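Local coordinates for protein uridylate kinase (Archaeoglobus fulgidus, PDB 2IJ9) that probably catalyses the reversible transfer of a phosphate group from ATP to UMP, giving UDP and ADP, on the de novo route to CTP, at residues D130-T136 against I193-L199; V4-G8 against T116-A120; P160-V164 against A185-E189; D139-S143 against V153-L158; S28-N33 against M206-K210. The protein carries 1 engineered substitution. One frame throughout, in Å; residues are numbered along the deposited sequence.

Contact 1 (D130-T136 against I193-L199); sequences DVFINAT and IKTYVIL
Residues 131-136 and 195-199 run side by side as parallel strands, their axes 4.6 Å apart at closest and turned by 25°, joined by five backbone hydrogen bonds that begin at Phe132 N to Lys194 O (2.9 Å) and end at Thr136 N to Ile198 O (2.7 Å). On one face Phe132 and Thr195 lie alongside, pointing the same way: with the ring carbon CG anti to the backbone N (chi1 177°), CD2 of Phe132 comes to 3.8 Å from CG2 of Thr195. The hydroxyl of Thr195 turns back and gives its hydrogen to Ile193 O at 2.9 Å, so threonine serves the sheet with a methyl and the preceding turn with its hydroxyl. A valine here would probably leave the Ile193 carbonyl without this hydroxyl mate. The other face carries Tyr196, Ile133 and Ile198: CG2 of Val131 meets the edge of the Tyr196 ring, 3.8 Å from CD1, and CG2 of Ile133 lies 3.9 Å from CD1 of Ile198; such beta-branched residues suit strands. Strand 2-7 continues the sheet beside 131-136, while helix 117-126 covers Phe132 and helix 202-209 packs against Ile133 and Tyr196.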
# COMPACT_ATOMS: atom_id res chain seq x y z
N ASP B 130 0.81 25.36 -24.42
CA ASP B 130 -0.25 25.29 -25.42
C ASP B 130 -1.53 24.71 -24.84
O ASP B 130 -2.63 25.13 -25.21
CB ASP B 130 0.19 24.43 -26.61
CG ASP B 130 1.32 25.06 -27.39
OD1 ASP B 130 2.17 24.31 -27.90
OD2 ASP B 130 1.35 26.30 -27.49
N VAL B 131 -1.38 23.75 -23.93
CA VAL B 131 -2.52 23.08 -23.34
C VAL B 131 -2.20 22.53 -21.94
O VAL B 131 -1.19 21.84 -21.74
CB VAL B 131 -3.11 21.96 -24.30
CG1 VAL B 131 -2.05 20.89 -24.65
CG2 VAL B 131 -4.37 21.34 -23.73
N PHE B 132 -3.07 22.89 -20.99
CA PHE B 132 -3.00 22.35 -19.64
C PHE B 132 -4.03 21.23 -19.44
O PHE B 132 -5.22 21.49 -19.31
CB PHE B 132 -3.24 23.46 -18.62
CG PHE B 132 -3.27 22.99 -17.19
CD1 PHE B 132 -2.56 21.86 -16.78
CD2 PHE B 132 -3.97 23.72 -16.24
CE1 PHE B 132 -2.60 21.44 -15.47
CE2 PHE B 132 -4.00 23.31 -14.91
CZ PHE B 132 -3.31 22.17 -14.52
N ILE B 133 -3.55 19.99 -19.38
CA ILE B 133 -4.40 18.83 -19.18
C ILE B 133 -4.39 18.36 -17.72
O ILE B 133 -3.39 17.82 -17.22
CB ILE B 133 -4.00 17.69 -20.13
CG1 ILE B 133 -3.96 18.20 -21.57
CG2 ILE B 133 -4.95 16.51 -19.98
CD1 ILE B 133 -3.54 17.17 -22.56
N ASN B 134 -5.50 18.59 -17.04
CA ASN B 134 -5.62 18.27 -15.62
C ASN B 134 -6.31 16.90 -15.38
O ASN B 134 -7.54 16.82 -15.23
CB ASN B 134 -6.35 19.40 -14.89
CG ASN B 134 -6.36 19.21 -13.40
OD1 ASN B 134 -5.43 18.64 -12.82
ND2 ASN B 134 -7.42 19.68 -12.76
N ALA B 135 -5.51 15.83 -15.36
CA ALA B 135 -6.02 14.47 -15.24
C ALA B 135 -6.39 14.12 -13.81
O ALA B 135 -5.52 13.72 -13.02
CB ALA B 135 -5.01 13.49 -15.76
N THR B 136 -7.67 14.24 -13.49
CA THR B 136 -8.18 13.95 -12.15
C THR B 136 -8.94 12.60 -12.11
O THR B 136 -8.96 11.86 -13.10
CB THR B 136 -9.02 15.15 -11.59
OG1 THR B 136 -9.56 14.82 -10.30
CG2 THR B 136 -10.15 15.55 -12.54
N ILE B 193 -4.78 29.97 -21.00
CA ILE B 193 -4.31 28.72 -21.59
C ILE B 193 -5.42 27.65 -21.62
O ILE B 193 -6.05 27.36 -20.58
CB ILE B 193 -3.07 28.18 -20.83
CG1 ILE B 193 -1.94 29.21 -20.88
CG2 ILE B 193 -2.58 26.86 -21.41
CD1 ILE B 193 -0.69 28.77 -20.16
N LYS B 194 -5.64 27.07 -22.80
CA LYS B 194 -6.66 26.04 -23.00
C LYS B 194 -6.46 24.87 -22.04
O LYS B 194 -5.46 24.15 -22.12
CB LYS B 194 -6.66 25.53 -24.44
CG LYS B 194 -7.88 24.69 -24.82
CD LYS B 194 -7.48 23.60 -25.81
CE LYS B 194 -8.68 23.01 -26.56
NZ LYS B 194 -9.03 23.79 -27.78
N THR B 195 -7.43 24.71 -21.15
CA THR B 195 -7.38 23.71 -20.09
C THR B 195 -8.37 22.55 -20.32
O THR B 195 -9.39 22.71 -20.98
CB THR B 195 -7.56 24.37 -18.70
OG1 THR B 195 -6.53 25.34 -18.52
CG2 THR B 195 -7.46 23.34 -17.57
N TYR B 196 -8.02 21.39 -19.80
CA TYR B 196 -8.91 20.25 -19.74
C TYR B 196 -9.02 19.82 -18.29
O TYR B 196 -8.06 19.94 -17.51
CB TYR B 196 -8.35 19.11 -20.58
CG TYR B 196 -8.60 19.27 -22.06
CD1 TYR B 196 -7.80 20.10 -22.84
CD2 TYR B 196 -9.64 18.58 -22.68
CE1 TYR B 196 -8.03 20.25 -24.19
CE2 TYR B 196 -9.87 18.71 -24.04
CZ TYR B 196 -9.07 19.55 -24.79
OH TYR B 196 -9.31 19.68 -26.14
N VAL B 197 -10.21 19.36 -17.91
CA VAL B 197 -10.42 18.74 -16.61
C VAL B 197 -11.03 17.36 -16.88
O VAL B 197 -12.17 17.26 -17.35
CB VAL B 197 -11.35 19.58 -15.73
CG1 VAL B 197 -11.76 18.80 -14.48
CG2 VAL B 197 -10.66 20.90 -15.35
N ILE B 198 -10.28 16.30 -16.63
CA ILE B 198 -10.68 15.00 -17.15
C ILE B 198 -10.49 13.83 -16.19
O ILE B 198 -9.73 13.92 -15.23
CB ILE B 198 -10.00 14.69 -18.50
CG1 ILE B 198 -8.47 14.66 -18.34
CG2 ILE B 198 -10.46 15.70 -19.57
CD1 ILE B 198 -7.75 13.91 -19.45
N LEU B 199 -11.20 12.74 -16.45
CA LEU B 199 -10.88 11.48 -15.80
C LEU B 199 -9.54 10.96 -16.35
O LEU B 199 -9.41 10.62 -17.54
CB LEU B 199 -12.03 10.49 -15.97
CG LEU B 199 -11.86 9.24 -15.10
CD1 LEU B 199 -13.14 8.97 -14.33
CD2 LEU B 199 -11.38 8.02 -15.91

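Contact 2 (V4-G8 against T116-A120); sequences VLSLG and TDATA
No aromatic ring takes part; the flat groups that Ser6 meets at the start of helix 117-126 are the Thr116 carbonyl and, more distantly, the Asp117 carboxylate. That carboxylate only approaches the serine, with OD1 of Asp117 4.1 Å from Ser6 OG. The carbonyl of Thr116 does more: its oxygen accepts a weak hydrogen bond from Ser6 OG at 3.3 Å, and the same oxygen receives the Ala120 amide N at 2.9 Å in the first turn of the helix. A strand hydroxyl thus shares the acceptor with a helical bond, a task that a short polar residue such as serine can perform in a buried place.

Around this bond methyl groups pack on one another and against polar atoms. The methyl of Ala120 sits between two strand residues, 3.6 Å from Ser6 OG and 3.7 Å from CG1 of Val4. That branch of Val4 stands opposite its own backbone nitrogen (chi1 177°), which carries it out to the helix. Alanine fits because a small methyl lets the helix come close to the strand. CG2 of Thr116 lies 3.7 Å from Ser6 OG and looks toward the Leu7 carbonyl and Gly8. Phe132 of the next strand touches Val4, Ser6 and Ala120 alike.

Thr116 occupies the N-cap position, although its side chain makes no capping bond, and it is a predicted UMP-binding residue. Gly8 lies about 3 Å, nearest atoms, from a bound sulfate and leads into Gly9 and Ser10, predicted to bind ATP. A strand running into a glycine-rich loop beside a helix N-terminus is consistent with the nucleotide site of the amino acid kinase family.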
# COMPACT_ATOMS: atom_id res chain seq x y z
N VAL B 4 1.22 20.69 -20.57
CA VAL B 4 1.36 20.44 -19.13
C VAL B 4 0.29 19.41 -18.74
O VAL B 4 -0.91 19.66 -18.91
CB VAL B 4 1.18 21.72 -18.27
CG1 VAL B 4 1.25 21.40 -16.76
CG2 VAL B 4 2.22 22.75 -18.63
N LEU B 5 0.74 18.26 -18.24
CA LEU B 5 -0.16 17.24 -17.73
C LEU B 5 -0.12 17.23 -16.21
O LEU B 5 0.96 17.30 -15.61
CB LEU B 5 0.23 15.87 -18.26
CG LEU B 5 -0.56 14.66 -17.75
CD1 LEU B 5 -2.02 14.87 -18.07
CD2 LEU B 5 -0.03 13.36 -18.36
N SER B 6 -1.28 17.12 -15.60
CA SER B 6 -1.34 17.04 -14.15
C SER B 6 -1.88 15.69 -13.70
O SER B 6 -3.03 15.35 -13.98
CB SER B 6 -2.20 18.18 -13.59
OG SER B 6 -1.77 18.58 -12.30
N LEU B 7 -1.05 14.91 -13.02
CA LEU B 7 -1.49 13.67 -12.41
C LEU B 7 -1.59 13.86 -10.90
O LEU B 7 -0.58 13.99 -10.22
CB LEU B 7 -0.50 12.56 -12.73
CG LEU B 7 -0.31 12.28 -14.21
CD1 LEU B 7 1.00 11.58 -14.41
CD2 LEU B 7 -1.45 11.41 -14.71
N GLY B 8 -2.82 13.88 -10.39
CA GLY B 8 -3.08 14.14 -8.98
C GLY B 8 -2.86 12.95 -8.07
O GLY B 8 -2.27 11.93 -8.48
N THR B 116 -0.38 20.95 -6.84
CA THR B 116 -0.58 20.14 -8.06
C THR B 116 -1.36 20.75 -9.21
O THR B 116 -0.79 20.96 -10.27
CB THR B 116 -1.08 18.73 -7.77
OG1 THR B 116 -0.56 18.29 -6.50
CG2 THR B 116 -0.59 17.79 -8.88
N ASP B 117 -2.65 21.00 -9.01
CA ASP B 117 -3.44 21.75 -9.97
C ASP B 117 -2.85 23.14 -10.12
O ASP B 117 -2.53 23.57 -11.24
CB ASP B 117 -4.89 21.86 -9.51
CG ASP B 117 -5.60 20.53 -9.51
OD1 ASP B 117 -5.03 19.56 -10.05
OD2 ASP B 117 -6.73 20.46 -8.98
N ALA B 118 -2.70 23.83 -8.99
CA ALA B 118 -2.18 25.20 -8.98
C ALA B 118 -0.75 25.18 -9.48
O ALA B 118 -0.41 25.91 -10.41
CB ALA B 118 -2.26 25.79 -7.59
N THR B 119 0.07 24.31 -8.90
CA THR B 119 1.45 24.14 -9.33
C THR B 119 1.57 23.99 -10.84
O THR B 119 2.36 24.68 -11.47
CB THR B 119 2.07 22.95 -8.64
OG1 THR B 119 2.22 23.25 -7.24
CG2 THR B 119 3.43 22.61 -9.27
N ALA B 120 0.76 23.10 -11.42
CA ALA B 120 0.84 22.85 -12.84
C ALA B 120 0.27 24.00 -13.65
O ALA B 120 0.71 24.24 -14.78
CB ALA B 120 0.14 21.55 -13.20

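Contact 3 (P160-V164 against A185-E189); sequences PQQLV and AKIIE
Leu163, Ala185 and Ile188 make the buried part of this packing between helices 160-166 and 182-191, which run nearly antiparallel here, at 166°, with axes 8.8 Å apart. CD2 of Leu163 lies 3.6 Å from the methyl of Ala185 and 3.9 Å from CD1 of Ile188, whose side chain crosses that of the leucine at about a right angle. Leu163 reaches across because its CG stands opposite the backbone nitrogen (chi1 168°). A small alanine leaves room for the branched leucine. Ile180 touches both Leu163 and Ile188, and Ile218 of strand 216-218 also lies on Leu163.

The side of Glu189 is more exposed and polar, although the backbones come nearest there, with CA of Pro160 4.8 Å from CA of Glu189. Glu189 stretches across to the facing helix, its chain extended beyond CG, so that its aliphatic part and its carboxylate meet different partners. CG rests 3.6 Å from CB of Pro160, a residue at home in the first turn of a helix, where its missing N-H costs no helical bond. OE1 lies against CG2 of Val164. The loose end is at Gln161, an exposed residue whose NE2 comes within 3.2 Å of OE2 of Glu189, the carboxylate and amide planes turned 72° apart; its OE1 has a weak hydrogen bond to Ser159 OG.

The chemistry divides the work accordingly: leucine, isoleucine and alanine bury apolar surface on the inner side, whereas the methylenes of Glu189 lie on Pro160, while its carboxylate reaches Val164 and Gln161 on the more exposed side. The helices are therefore probably joined chiefly by apolar packing.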
# COMPACT_ATOMS: atom_id res chain seq x y z
N PRO B 160 -13.00 30.40 -18.64
CA PRO B 160 -12.24 30.70 -17.42
C PRO B 160 -13.10 31.35 -16.33
O PRO B 160 -13.19 30.81 -15.22
CB PRO B 160 -11.18 31.70 -17.91
CG PRO B 160 -11.19 31.64 -19.42
CD PRO B 160 -12.19 30.61 -19.85
N GLN B 161 -13.74 32.48 -16.65
CA GLN B 161 -14.56 33.23 -15.69
C GLN B 161 -15.65 32.36 -15.08
O GLN B 161 -15.89 32.40 -13.86
CB GLN B 161 -15.20 34.46 -16.34
CG GLN B 161 -14.25 35.61 -16.65
CD GLN B 161 -13.47 35.42 -17.94
OE1 GLN B 161 -13.75 34.51 -18.73
NE2 GLN B 161 -12.48 36.28 -18.17
N GLN B 162 -16.30 31.56 -15.93
CA GLN B 162 -17.30 30.61 -15.49
C GLN B 162 -16.71 29.65 -14.46
O GLN B 162 -17.25 29.51 -13.34
CB GLN B 162 -17.86 29.83 -16.68
CG GLN B 162 -18.67 30.63 -17.68
CD GLN B 162 -19.20 29.76 -18.81
OE1 GLN B 162 -18.61 29.68 -19.89
NE2 GLN B 162 -20.31 29.08 -18.56
N LEU B 163 -15.60 29.01 -14.84
CA LEU B 163 -14.89 28.07 -13.97
C LEU B 163 -14.53 28.70 -12.64
O LEU B 163 -14.70 28.09 -11.59
CB LEU B 163 -13.62 27.53 -14.64
CG LEU B 163 -12.67 26.77 -13.69
CD1 LEU B 163 -13.27 25.44 -13.22
CD2 LEU B 163 -11.28 26.59 -14.31
N VAL B 164 -14.03 29.94 -12.69
CA VAL B 164 -13.72 30.65 -11.46
C VAL B 164 -14.96 30.68 -10.55
O VAL B 164 -14.92 30.18 -9.42
CB VAL B 164 -13.14 32.06 -11.73
CG1 VAL B 164 -12.91 32.81 -10.41
CG2 VAL B 164 -11.83 31.95 -12.51
N ALA B 185 -7.71 27.79 -10.99
CA ALA B 185 -8.69 28.40 -11.89
C ALA B 185 -8.39 29.87 -12.17
O ALA B 185 -8.36 30.29 -13.33
CB ALA B 185 -10.10 28.25 -11.32
N LYS B 186 -8.18 30.64 -11.10
CA LYS B 186 -7.73 32.03 -11.21
C LYS B 186 -6.49 32.13 -12.11
O LYS B 186 -6.46 32.94 -13.03
CB LYS B 186 -7.41 32.60 -9.83
CG LYS B 186 -8.65 32.93 -9.00
CD LYS B 186 -8.38 32.82 -7.50
CE LYS B 186 -7.50 33.94 -6.97
NZ LYS B 186 -8.11 35.29 -7.12
N ILE B 187 -5.50 31.28 -11.83
CA ILE B 187 -4.29 31.19 -12.65
C ILE B 187 -4.63 30.83 -14.10
O ILE B 187 -4.09 31.44 -15.03
CB ILE B 187 -3.24 30.24 -12.05
CG1 ILE B 187 -2.75 30.78 -10.70
CG2 ILE B 187 -2.03 30.09 -12.99
CD1 ILE B 187 -2.17 29.72 -9.76
N ILE B 188 -5.54 29.88 -14.30
CA ILE B 188 -5.96 29.53 -15.66
C ILE B 188 -6.60 30.71 -16.40
O ILE B 188 -6.40 30.89 -17.61
CB ILE B 188 -6.95 28.36 -15.69
CG1 ILE B 188 -6.36 27.15 -14.99
CG2 ILE B 188 -7.28 28.00 -17.13
CD1 ILE B 188 -7.38 26.10 -14.63
N GLU B 189 -7.36 31.52 -15.65
CA GLU B 189 -8.02 32.70 -16.21
C GLU B 189 -7.01 33.74 -16.66
O GLU B 189 -7.10 34.24 -17.78
CB GLU B 189 -9.02 33.32 -15.23
CG GLU B 189 -9.87 34.41 -15.86
CD GLU B 189 -10.68 35.21 -14.86
OE1 GLU B 189 -10.76 34.80 -13.69
OE2 GLU B 189 -11.24 36.26 -15.24

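Contact 4 (D139-S143 against V153-L158); sequences DGVYS and VKYDRL
The carbonyl oxygen of Val141 is gripped by two groups of the facing segment: Tyr155 N donates a hydrogen bond of 3.0 Å, nearly along the C=O axis, and CA of Lys154 makes a CH...O contact beside it. They accompany a single backbone bridge between Tyr142 and Lys154 within the loop region that follows strand 131-136 in this amino acid kinase fold. The two pieces of chain run at 90° to each other end to end, and only this one bridge forms where they meet.

Side chains build on the crossing. CB of Lys154 lies over one face of the Tyr142 ring, 3.7 Å from its centroid and 17° off the normal, a CH-pi contact displaced toward the rim. A tyrosine suits this place because its broad ring can lie against backbone and aliphatic carbon together, and Tyr142 is itself predicted to bind ATP. The lysine sets out from between its own N and carbonyl carbon (chi1 84°) and then runs straight, carrying NZ to a long salt bridge with Asp139 OD1 at 3.9 Å. Asp156 OD1 takes a second long one, so the ammonium group probably balances two carboxylates. Gly140 lies beside the lysine chain, where a side chain would probably crowd it.

Farther along, the Tyr155 ring presents its edge to the backbone of Val141 and Tyr142. Val141 packs its CG1 against Leu158 and, with Tyr155 and Leu158, meets Ile166 of helix 160-166. Beyond the ring edge, the phenol OH of Tyr155 stands 3.7 Å from CB of Ser143.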
# COMPACT_ATOMS: atom_id res chain seq x y z
N ASP B 139 -14.68 13.09 -13.91
CA ASP B 139 -14.82 13.15 -15.38
C ASP B 139 -14.70 14.57 -15.96
O ASP B 139 -14.24 14.76 -17.09
CB ASP B 139 -16.15 12.51 -15.78
CG ASP B 139 -16.14 11.93 -17.20
OD1 ASP B 139 -15.25 12.27 -18.01
OD2 ASP B 139 -17.06 11.12 -17.49
N GLY B 140 -15.14 15.56 -15.20
CA GLY B 140 -15.03 16.95 -15.61
C GLY B 140 -15.38 17.84 -14.44
O GLY B 140 -15.24 17.44 -13.28
N VAL B 141 -15.82 19.05 -14.74
CA VAL B 141 -16.31 19.94 -13.70
C VAL B 141 -17.81 19.71 -13.58
O VAL B 141 -18.48 19.54 -14.59
CB VAL B 141 -16.04 21.42 -14.03
CG1 VAL B 141 -16.51 22.32 -12.89
CG2 VAL B 141 -14.55 21.62 -14.29
N TYR B 142 -18.33 19.70 -12.36
CA TYR B 142 -19.73 19.34 -12.14
C TYR B 142 -20.62 20.45 -11.56
O TYR B 142 -20.13 21.46 -11.05
CB TYR B 142 -19.82 18.03 -11.35
CG TYR B 142 -19.57 16.84 -12.23
CD1 TYR B 142 -18.27 16.39 -12.49
CD2 TYR B 142 -20.62 16.17 -12.83
CE1 TYR B 142 -18.03 15.30 -13.33
CE2 TYR B 142 -20.40 15.08 -13.67
CZ TYR B 142 -19.11 14.65 -13.91
OH TYR B 142 -18.92 13.56 -14.74
N SER B 143 -21.94 20.24 -11.66
CA SER B 143 -22.98 21.27 -11.50
C SER B 143 -23.20 21.87 -10.10
O SER B 143 -22.26 22.03 -9.32
CB SER B 143 -24.31 20.76 -12.09
OG SER B 143 -24.93 19.81 -11.24
N VAL B 153 -24.72 17.21 -13.62
CA VAL B 153 -23.89 16.82 -14.76
C VAL B 153 -22.61 17.67 -14.87
O VAL B 153 -22.44 18.68 -14.16
CB VAL B 153 -24.65 16.94 -16.13
CG1 VAL B 153 -24.51 15.65 -16.93
CG2 VAL B 153 -26.13 17.33 -15.93
N LYS B 154 -21.70 17.24 -15.76
CA LYS B 154 -20.49 18.00 -16.04
C LYS B 154 -20.80 19.12 -17.05
O LYS B 154 -21.86 19.11 -17.69
CB LYS B 154 -19.35 17.10 -16.57
CG LYS B 154 -19.40 16.80 -18.07
CD LYS B 154 -18.21 15.97 -18.53
CE LYS B 154 -18.40 15.52 -19.98
NZ LYS B 154 -17.39 14.52 -20.45
N TYR B 155 -19.89 20.07 -17.17
CA TYR B 155 -19.99 21.10 -18.20
C TYR B 155 -18.99 20.78 -19.31
O TYR B 155 -17.78 20.84 -19.08
CB TYR B 155 -19.67 22.47 -17.61
CG TYR B 155 -20.54 22.85 -16.44
CD1 TYR B 155 -21.60 23.73 -16.61
CD2 TYR B 155 -20.30 22.35 -15.15
CE1 TYR B 155 -22.41 24.09 -15.55
CE2 TYR B 155 -21.11 22.70 -14.08
CZ TYR B 155 -22.17 23.58 -14.28
OH TYR B 155 -22.99 23.97 -13.23
N ASP B 156 -19.48 20.43 -20.50
CA ASP B 156 -18.62 19.99 -21.62
C ASP B 156 -17.66 21.06 -22.15
O ASP B 156 -16.58 20.73 -22.68
CB ASP B 156 -19.44 19.38 -22.74
CG ASP B 156 -19.63 17.89 -22.57
OD1 ASP B 156 -18.71 17.13 -22.94
OD2 ASP B 156 -20.69 17.48 -22.05
N ARG B 157 -18.05 22.33 -22.03
CA ARG B 157 -17.09 23.44 -22.13
C ARG B 157 -17.40 24.53 -21.11
O ARG B 157 -18.48 24.54 -20.51
CB ARG B 157 -16.99 24.00 -23.54
CG ARG B 157 -18.31 24.33 -24.20
CD ARG B 157 -18.14 25.47 -25.19
NE ARG B 157 -17.96 26.76 -24.52
CZ ARG B 157 -17.97 27.94 -25.13
NH1 ARG B 157 -18.14 28.02 -26.44
NH2 ARG B 157 -17.81 29.06 -24.42
N LEU B 158 -16.43 25.44 -20.91
CA LEU B 158 -16.56 26.56 -19.96
C LEU B 158 -15.64 27.70 -20.36
O LEU B 158 -14.65 27.49 -21.07
CB LEU B 158 -16.18 26.15 -18.53
CG LEU B 158 -17.19 25.52 -17.55
CD1 LEU B 158 -16.58 25.37 -16.16
CD2 LEU B 158 -18.47 26.35 -17.49

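Contact 5 (S28-N33 against M206-K210); sequences SVAQQN and MKAVK
Val29 and Val209 supply the main apolar contact between helix 16-32 and helix 202-209, reaching toward each other tip to tip with CG1 of Val29 3.7 Å from CG2 of Val209. Both valines hold CG1 opposite the backbone nitrogen (chi1 -176° in Val29), which leaves both methyls of each in the seam. Compact and branched, a valine presents two methyls close to the helix and fits where the facing chain is equally short. Met206 adds a longer, flexible arm: bent at chi2 and chi3, it slides past Val29 in the opposite direction and lays its CE methyl 3.7 Å from CB of Ser28 and 4.0 Å from CG2 of Val29. An alanine in place of Val29 would probably leave Val209 without the methyls it meets and take away one of the two partners of the Met206 methyl.

Polar groups play a marginal part within the pair. Gln32, exposed to solvent, comes from the opposite direction and brings OE1 to 4.2 Å from CG1 of Val209, an approach by van der Waals contact alone.

Charged and hydroxyl groups look instead to a second subunit. Lys210 NZ donates to Thr150 O of that subunit, and Ser28 OG has a weak hydrogen bond with its Asp149. A lysine is well placed at such a helix end, its long chain able to span to a neighbouring chain.

On the inner side Val209 and Ala208 rest on Ile133 of strand 131-136. Two neighbouring helices covering one face of a largely parallel central sheet are typical of the three-layer alpha/beta/alpha amino acid kinase fold.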
# COMPACT_ATOMS: atom_id res chain seq x y z
N SER B 28 4.19 8.48 -26.09
CA SER B 28 3.50 8.75 -27.36
C SER B 28 3.34 10.24 -27.64
O SER B 28 3.74 10.72 -28.71
CB SER B 28 2.11 8.11 -27.40
OG SER B 28 2.13 6.93 -28.19
N VAL B 29 2.75 10.95 -26.68
CA VAL B 29 2.57 12.39 -26.83
C VAL B 29 3.92 13.11 -27.00
O VAL B 29 4.02 14.08 -27.75
CB VAL B 29 1.79 12.98 -25.65
CG1 VAL B 29 1.53 14.45 -25.87
CG2 VAL B 29 0.48 12.25 -25.48
N ALA B 30 4.94 12.59 -26.33
CA ALA B 30 6.29 13.13 -26.42
C ALA B 30 6.98 12.91 -27.77
O ALA B 30 7.87 13.69 -28.13
CB ALA B 30 7.16 12.56 -25.32
N GLN B 31 6.57 11.88 -28.51
CA GLN B 31 7.13 11.63 -29.85
C GLN B 31 6.87 12.83 -30.76
O GLN B 31 7.76 13.30 -31.47
CB GLN B 31 6.56 10.36 -30.50
CG GLN B 31 6.56 9.10 -29.64
CD GLN B 31 7.91 8.41 -29.52
OE1 GLN B 31 8.96 8.99 -29.81
NE2 GLN B 31 7.89 7.15 -29.08
N GLN B 32 5.63 13.33 -30.71
CA GLN B 32 5.23 14.49 -31.49
C GLN B 32 5.52 15.83 -30.79
O GLN B 32 5.94 16.79 -31.43
CB GLN B 32 3.74 14.39 -31.89
CG GLN B 32 2.87 13.47 -31.00
CD GLN B 32 1.36 13.55 -31.30
OE1 GLN B 32 0.53 13.40 -30.40
NE2 GLN B 32 1.01 13.77 -32.57
N ASN B 33 5.33 15.88 -29.47
CA ASN B 33 5.25 17.16 -28.75
C ASN B 33 6.21 17.30 -27.59
O ASN B 33 7.14 16.50 -27.42
CB ASN B 33 3.84 17.38 -28.22
CG ASN B 33 2.77 17.03 -29.23
OD1 ASN B 33 2.09 16.00 -29.09
ND2 ASN B 33 2.60 17.86 -30.25
N MET B 206 -4.69 11.24 -24.13
CA MET B 206 -4.46 11.21 -25.57
C MET B 206 -5.49 12.03 -26.36
O MET B 206 -5.12 12.80 -27.24
CB MET B 206 -4.47 9.77 -26.08
CG MET B 206 -3.96 9.62 -27.51
SD MET B 206 -2.25 10.18 -27.68
CE MET B 206 -1.41 8.97 -26.68
N LYS B 207 -6.77 11.84 -26.03
CA LYS B 207 -7.87 12.62 -26.58
C LYS B 207 -7.74 14.11 -26.34
O LYS B 207 -7.86 14.90 -27.27
CB LYS B 207 -9.21 12.13 -26.02
CG LYS B 207 -9.64 10.77 -26.56
CD LYS B 207 -10.99 10.35 -26.01
CE LYS B 207 -12.14 11.07 -26.72
NZ LYS B 207 -13.46 10.49 -26.36
N ALA B 208 -7.48 14.49 -25.08
CA ALA B 208 -7.26 15.89 -24.70
C ALA B 208 -6.10 16.55 -25.45
O ALA B 208 -6.22 17.71 -25.90
CB ALA B 208 -7.08 16.02 -23.21
N VAL B 209 -4.99 15.81 -25.59
CA VAL B 209 -3.86 16.22 -26.43
C VAL B 209 -4.30 16.49 -27.87
O VAL B 209 -3.99 17.53 -28.44
CB VAL B 209 -2.74 15.16 -26.43
CG1 VAL B 209 -1.74 15.43 -27.54
CG2 VAL B 209 -2.03 15.14 -25.10
N LYS B 210 -5.06 15.56 -28.44
CA LYS B 210 -5.55 15.69 -29.81
C LYS B 210 -6.72 16.68 -29.96
O LYS B 210 -7.39 16.71 -30.99
CB LYS B 210 -5.91 14.31 -30.37
CG LYS B 210 -4.69 13.50 -30.80
CD LYS B 210 -4.78 12.03 -30.40
CE LYS B 210 -5.74 11.23 -31.26
NZ LYS B 210 -5.13 10.87 -32.56

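Contact 1 lies at the centre of the set and touches the other four. It meets contact 2 through the sheet, where Ile133 N is 2.7 Å from Val4 O, and contact 5 through Ile133 CD1, 3.6 Å from Val209 CG2. Contacts 3 and 4 are nested in the chain between the two strands of contact 1 and touch each other, Leu163 CA lying 3.9 Å from Leu158 CD1. The predicted nucleotide site draws on contacts 1, 2 and 4, which hold Thr136, Thr116 and Tyr142; the centres of contacts 2 and 4 are about 18 Å apart. Contact 5 lies away from this site, its centre about 17 Å from that of contact 2 and about 23 Å from that of contact 4, and borders a second subunit.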